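Local structure of rRNA adenine N-6-methyltransferase (Saccharopolyspora erythraea, 6NVM) at residues G179-L184 / V280-W285; T185-P190 / S236-C241. The protein dimethylates one adenine of 23S rRNA with methyl groups from S-adenosyl-L-methionine, which lowers ribosome affinity for macrolide, lincosamide and streptogramin B antibiotics. All blocks are in the same frame, centred on the assembly; numbering follows the deposited sequence.

Contact 1. Residues G179-L184 / V280-W285; sequences GRWSRL and VRPEQW. With SO4 (sulfate ion), chain B.
V280 O is approached by two tryptophans, W181 across the contact and W285 within its own segment. CD1 of W181 lies 3.3 Å from V280 O. NE1 of W285 gives V280 O a weak, bent hydrogen bond. The rest of the W181 indole meets the start of helix 282-292. P282 sits over one face, with CD 3.4 Å from the centroid of the six-membered ring and nearly on the ring normal. The CA of R281 makes a second CH-pi contact over the same face, 4.3 Å from the centroid of the five-membered ring. W181 has CG beside its backbone N (chi1 -67°), which turns the flat indole under both residues. R281 is the N-cap of helix 282-292. Its N bonds to Q284 OE1 on a lone pair, at 2.9 Å and almost straight, the half of a capping box in which the N3 side chain accepts from the N-cap N-H. Its NE forms a salt bridge with E283 OE2 at 3.2 Å.

A sulfate, probably from the crystallisation liquor, sits at the start of helix 183-188 and, of the two segments, touches 179-184 alone. Its O3 accepts from S182 OG (2.7 Å) and L184 N (2.9 Å). Dispersion and CH-pi contacts of W181 join the segments. P282 CD, bonded to the proline N, is probably polarised, which would favour its place over the electron-rich W181 indole.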
loop_
_atom_site.group_PDB
_atom_site.type_symbol
_atom_site.label_atom_id
_atom_site.label_comp_id
_atom_site.label_asym_id
_atom_site.label_seq_id
_atom_site.Cartn_x
_atom_site.Cartn_y
_atom_site.Cartn_z
ATOM N N GLY A 179 2.290 0.744 16.071
ATOM C CA GLY A 179 1.133 0.399 16.866
ATOM C C GLY A 179 -0.148 1.119 16.491
ATOM O O GLY A 179 -1.227 0.675 16.899
ATOM N N ARG A 180 -0.064 2.209 15.736
ATOM C CA ARG A 180 -1.237 2.959 15.309
ATOM C C ARG A 180 -1.599 2.567 13.880
ATOM O O ARG A 180 -0.723 2.444 13.020
ATOM C CB ARG A 180 -0.977 4.465 15.401
ATOM C CG ARG A 180 -2.228 5.318 15.414
ATOM C CD ARG A 180 -1.904 6.791 15.634
ATOM N NE ARG A 180 -3.043 7.648 15.303
ATOM C CZ ARG A 180 -4.000 8.008 16.156
ATOM N NH1 ARG A 180 -3.978 7.596 17.418
ATOM N NH2 ARG A 180 -4.990 8.788 15.741
ATOM N N TRP A 181 -2.896 2.379 13.631
ATOM C CA TRP A 181 -3.374 1.761 12.400
ATOM C C TRP A 181 -4.276 2.708 11.625
ATOM O O TRP A 181 -5.205 3.299 12.188
ATOM C CB TRP A 181 -4.127 0.464 12.700
ATOM C CG TRP A 181 -3.229 -0.589 13.231
ATOM C CD1 TRP A 181 -2.964 -0.860 14.541
ATOM C CD2 TRP A 181 -2.450 -1.505 12.462
ATOM N NE1 TRP A 181 -2.069 -1.896 14.635
ATOM C CE2 TRP A 181 -1.737 -2.310 13.372
ATOM C CE3 TRP A 181 -2.287 -1.725 11.093
ATOM C CZ2 TRP A 181 -0.880 -3.322 12.959
ATOM C CZ3 TRP A 181 -1.430 -2.732 10.683
ATOM C CH2 TRP A 181 -0.736 -3.516 11.615
ATOM N N SER A 182 -3.999 2.834 10.333
ATOM C CA SER A 182 -4.860 3.582 9.431
ATOM C C SER A 182 -6.190 2.863 9.244
ATOM O O SER A 182 -6.246 1.633 9.162
ATOM C CB SER A 182 -4.163 3.749 8.081
ATOM O OG SER A 182 -5.066 4.172 7.075
ATOM N N ARG A 183 -7.266 3.645 9.176
ATOM C CA ARG A 183 -8.583 3.086 8.895
ATOM C C ARG A 183 -8.599 2.341 7.565
ATOM O O ARG A 183 -9.197 1.265 7.452
ATOM C CB ARG A 183 -9.617 4.211 8.893
ATOM C CG ARG A 183 -11.024 3.823 8.430
ATOM C CD ARG A 183 -11.884 5.073 8.263
ATOM N NE ARG A 183 -12.956 4.910 7.280
ATOM C CZ ARG A 183 -12.787 4.981 5.961
ATOM N NH1 ARG A 183 -11.580 5.187 5.446
ATOM N NH2 ARG A 183 -13.825 4.826 5.146
ATOM N N LEU A 184 -7.973 2.911 6.536
ATOM C CA LEU A 184 -7.956 2.251 5.235
ATOM C C LEU A 184 -7.233 0.910 5.307
ATOM O O LEU A 184 -7.643 -0.058 4.659
ATOM C CB LEU A 184 -7.304 3.164 4.196
ATOM C CG LEU A 184 -7.254 2.639 2.757
ATOM C CD1 LEU A 184 -8.654 2.423 2.195
ATOM C CD2 LEU A 184 -6.476 3.599 1.870
ATOM N N VAL A 280 -6.217 -0.925 17.885
ATOM C CA VAL A 280 -6.659 -2.296 17.655
ATOM C C VAL A 280 -5.956 -2.843 16.419
ATOM O O VAL A 280 -5.893 -2.176 15.379
ATOM C CB VAL A 280 -8.186 -2.347 17.495
ATOM C CG1 VAL A 280 -8.664 -3.787 17.298
ATOM C CG2 VAL A 280 -8.869 -1.703 18.693
ATOM N N ARG A 281 -5.432 -4.063 16.521
ATOM C CA ARG A 281 -4.685 -4.651 15.424
ATOM C C ARG A 281 -5.616 -5.309 14.408
ATOM O O ARG A 281 -6.739 -5.703 14.734
ATOM C CB ARG A 281 -3.690 -5.682 15.954
ATOM C CG ARG A 281 -2.587 -5.087 16.824
ATOM C CD ARG A 281 -1.529 -6.120 17.188
ATOM N NE ARG A 281 -1.980 -7.031 18.242
ATOM C CZ ARG A 281 -1.784 -6.834 19.546
ATOM N NH1 ARG A 281 -1.141 -5.755 19.977
ATOM N NH2 ARG A 281 -2.232 -7.720 20.428
ATOM N N PRO A 282 -5.165 -5.442 13.157
ATOM C CA PRO A 282 -6.009 -6.108 12.149
ATOM C C PRO A 282 -6.443 -7.507 12.548
ATOM O O PRO A 282 -7.590 -7.892 12.290
ATOM C CB PRO A 282 -5.108 -6.118 10.906
ATOM C CG PRO A 282 -4.235 -4.935 11.082
ATOM C CD PRO A 282 -3.962 -4.842 12.554
ATOM N N GLU A 283 -5.560 -8.292 13.166
ATOM C CA GLU A 283 -5.962 -9.632 13.571
ATOM C C GLU A 283 -7.051 -9.578 14.636
ATOM O O GLU A 283 -7.890 -10.478 14.709
ATOM C CB GLU A 283 -4.753 -10.429 14.066
ATOM C CG GLU A 283 -3.965 -9.769 15.186
ATOM C CD GLU A 283 -2.831 -8.895 14.675
ATOM O OE1 GLU A 283 -2.866 -8.476 13.490
ATOM O OE2 GLU A 283 -1.898 -8.630 15.468
ATOM N N GLN A 284 -7.058 -8.525 15.454
ATOM C CA GLN A 284 -8.120 -8.354 16.444
ATOM C C GLN A 284 -9.433 -7.944 15.783
ATOM O O GLN A 284 -10.502 -8.424 16.172
ATOM C CB GLN A 284 -7.684 -7.333 17.492
ATOM C CG GLN A 284 -6.538 -7.849 18.350
ATOM C CD GLN A 284 -5.995 -6.816 19.305
ATOM O OE1 GLN A 284 -5.598 -5.729 18.897
ATOM N NE2 GLN A 284 -5.974 -7.152 20.590
ATOM N N TRP A 285 -9.375 -7.070 14.774
ATOM C CA TRP A 285 -10.586 -6.698 14.051
ATOM C C TRP A 285 -11.246 -7.915 13.412
ATOM O O TRP A 285 -12.477 -8.043 13.425
ATOM C CB TRP A 285 -10.262 -5.657 12.982
ATOM C CG TRP A 285 -9.993 -4.274 13.500
ATOM C CD1 TRP A 285 -8.804 -3.606 13.468
ATOM C CD2 TRP A 285 -10.939 -3.380 14.100
ATOM N NE1 TRP A 285 -8.949 -2.356 14.015
ATOM C CE2 TRP A 285 -10.249 -2.192 14.414
ATOM C CE3 TRP A 285 -12.297 -3.472 14.412
ATOM C CZ2 TRP A 285 -10.871 -1.106 15.027
ATOM C CZ3 TRP A 285 -12.915 -2.387 15.018
ATOM C CH2 TRP A 285 -12.200 -1.222 15.318
HETATM S S SO4 B . -8.011 6.689 6.065
HETATM O O1 SO4 B . -8.254 7.889 6.863
HETATM O O2 SO4 B . -9.288 6.084 5.698
HETATM O O3 SO4 B . -7.223 5.740 6.848
HETATM O O4 SO4 B . -7.280 7.045 4.850
#

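Contact 2. Residues T185-P190 / S236-C241; sequences TVMTWP and SMVELC
V186 and V238 meet with their methyl groups between helices 183-188 and 228-243. CG1 of V186 lies 3.7 Å from CG1 of V238 and almost as close to its CG2. Both branches of V238 thus press on one methyl, and the two side chains cross at a slant. The backbones are close here, with the CA of M187 6.5 Å from the CA of V238. This is the tight part, and V186 and V238 are both buried.

The other side is looser and partly open to solvent. M187 was modelled in two conformers, so its contacts are less certain and are those of one conformer. In it, V238 CG1 also touches M187, whose SD lies 3.6 Å away, and the two side chains run past each other in opposite directions. M187 bends at chi2 (-85°) and again at chi3, which swings CE across the side chain of E239. CE then lies 3.3 Å from E239 OE2. The E239 carboxylate has its stronger partner in R183. Y234, on the same helix as V238, bonds through its OH to V186 O.

In sequence, helix 183-188 comes between strands 159-167 and 192-200, while helix 228-243 follows the last strand of the main sheet. The arrangement is consistent with the Erm fold, in which a Rossmann-like methyltransferase domain packs against a smaller helical domain.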
loop_
_atom_site.group_PDB
_atom_site.type_symbol
_atom_site.label_atom_id
_atom_site.label_comp_id
_atom_site.label_asym_id
_atom_site.label_seq_id
_atom_site.Cartn_x
_atom_site.Cartn_y
_atom_site.Cartn_z
ATOM N N THR A 185 -6.166 0.830 6.103
ATOM C CA THR A 185 -5.452 -0.433 6.260
ATOM C C THR A 185 -6.355 -1.499 6.870
ATOM O O THR A 185 -6.379 -2.646 6.406
ATOM C CB THR A 185 -4.206 -0.231 7.129
ATOM O OG1 THR A 185 -3.352 0.748 6.523
ATOM C CG2 THR A 185 -3.432 -1.531 7.282
ATOM N N VAL A 186 -7.111 -1.136 7.908
ATOM C CA VAL A 186 -8.019 -2.089 8.543
ATOM C C VAL A 186 -9.124 -2.500 7.575
ATOM O O VAL A 186 -9.471 -3.685 7.473
ATOM C CB VAL A 186 -8.591 -1.485 9.837
ATOM C CG1 VAL A 186 -9.628 -2.416 10.469
ATOM C CG2 VAL A 186 -7.466 -1.172 10.821
ATOM N N MET A 187 -9.690 -1.528 6.851
ATOM C CA MET A 187 -10.786 -1.808 5.926
ATOM C C MET A 187 -10.360 -2.769 4.823
ATOM O O MET A 187 -11.143 -3.633 4.409
ATOM C CB MET A 187 -11.294 -0.503 5.311
ATOM C CG MET A 187 -11.995 0.425 6.290
ATOM S SD MET A 187 -13.744 0.031 6.497
ATOM C CE MET A 187 -14.412 0.551 4.921
ATOM N N THR A 188 -9.139 -2.620 4.311
ATOM C CA THR A 188 -8.668 -3.409 3.178
ATOM C C THR A 188 -7.873 -4.642 3.590
ATOM O O THR A 188 -7.508 -5.441 2.722
ATOM C CB THR A 188 -7.799 -2.545 2.248
ATOM O OG1 THR A 188 -6.647 -2.077 2.956
ATOM C CG2 THR A 188 -8.589 -1.359 1.720
ATOM N N TRP A 189 -7.612 -4.821 4.882
ATOM C CA TRP A 189 -6.836 -5.966 5.349
ATOM C C TRP A 189 -7.370 -7.305 4.862
ATOM O O TRP A 189 -6.553 -8.207 4.609
ATOM C CB TRP A 189 -6.789 -5.942 6.884
ATOM C CG TRP A 189 -5.761 -6.846 7.470
ATOM C CD1 TRP A 189 -5.962 -8.084 8.011
ATOM C CD2 TRP A 189 -4.358 -6.586 7.576
ATOM N NE1 TRP A 189 -4.769 -8.609 8.448
ATOM C CE2 TRP A 189 -3.769 -7.707 8.193
ATOM C CE3 TRP A 189 -3.544 -5.511 7.213
ATOM C CZ2 TRP A 189 -2.403 -7.781 8.458
ATOM C CZ3 TRP A 189 -2.186 -5.589 7.473
ATOM C CH2 TRP A 189 -1.631 -6.713 8.092
ATOM N N PRO A 190 -8.682 -7.524 4.734
ATOM C CA PRO A 190 -9.145 -8.806 4.185
ATOM C C PRO A 190 -8.721 -9.032 2.747
ATOM O O PRO A 190 -8.712 -10.185 2.305
ATOM C CB PRO A 190 -10.669 -8.716 4.316
ATOM C CG PRO A 190 -10.896 -7.737 5.407
ATOM C CD PRO A 190 -9.802 -6.723 5.252
ATOM N N SER A 236 -18.691 -2.482 7.265
ATOM C CA SER A 236 -19.637 -1.675 8.026
ATOM C C SER A 236 -19.249 -1.608 9.499
ATOM O O SER A 236 -19.395 -0.560 10.138
ATOM C CB SER A 236 -21.048 -2.238 7.863
ATOM O OG SER A 236 -21.982 -1.496 8.622
ATOM N N MET A 237 -18.758 -2.717 10.057
ATOM C CA MET A 237 -18.329 -2.721 11.453
ATOM C C MET A 237 -17.133 -1.800 11.665
ATOM O O MET A 237 -17.084 -1.054 12.650
ATOM C CB MET A 237 -17.985 -4.145 11.892
ATOM C CG MET A 237 -17.404 -4.259 13.310
ATOM S SD MET A 237 -16.429 -5.753 13.560
ATOM C CE MET A 237 -14.997 -5.412 12.527
ATOM N N VAL A 238 -16.147 -1.859 10.769
ATOM C CA VAL A 238 -14.963 -1.017 10.906
ATOM C C VAL A 238 -15.347 0.451 10.793
ATOM O O VAL A 238 -14.925 1.283 11.605
ATOM C CB VAL A 238 -13.904 -1.414 9.862
ATOM C CG1 VAL A 238 -12.724 -0.453 9.901
ATOM C CG2 VAL A 238 -13.428 -2.842 10.118
ATOM N N GLU A 239 -16.154 0.787 9.783
ATOM C CA GLU A 239 -16.654 2.152 9.646
ATOM C C GLU A 239 -17.321 2.619 10.933
ATOM O O GLU A 239 -17.019 3.699 11.449
ATOM C CB GLU A 239 -17.644 2.235 8.482
ATOM C CG GLU A 239 -17.019 2.081 7.107
ATOM C CD GLU A 239 -16.299 3.335 6.642
ATOM O OE1 GLU A 239 -16.074 4.247 7.468
ATOM O OE2 GLU A 239 -15.961 3.410 5.441
ATOM N N LEU A 240 -18.231 1.802 11.464
ATOM C CA LEU A 240 -18.976 2.177 12.661
ATOM C C LEU A 240 -18.045 2.523 13.817
ATOM O O LEU A 240 -18.268 3.505 14.532
ATOM C CB LEU A 240 -19.916 1.036 13.054
ATOM C CG LEU A 240 -20.626 1.153 14.401
ATOM C CD1 LEU A 240 -21.484 2.408 14.451
ATOM C CD2 LEU A 240 -21.462 -0.095 14.646
ATOM N N CYS A 241 -16.997 1.727 14.018
ATOM C CA CYS A 241 -16.134 1.917 15.178
ATOM C C CYS A 241 -15.189 3.099 15.012
ATOM O O CYS A 241 -14.831 3.738 16.007
ATOM C CB CYS A 241 -15.329 0.645 15.447
ATOM S SG CYS A 241 -16.330 -0.753 15.999
#

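Contacts 1 and 2 share helix 183-188, and their centres are 9 Å apart. Contact 1 uses the start of this helix and contact 2 the rest. W285 of contact 1 joins them: its CD1 lies 3.3 Å from V186 CG1, and its CH2 lies 3.6 Å from C241 CB. P282 also spans the two, with CB 3.4 Å from W189 CE2. The polar tie between the contacts is a salt bridge from R183 NH2 to E239 OE2, at 2.6 Å. Helices 282-292 and 228-243 thus both pack against helix 183-188. Both contacts lie away from the predicted S-adenosyl-L-methionine site, and the sulfate belongs to contact 1.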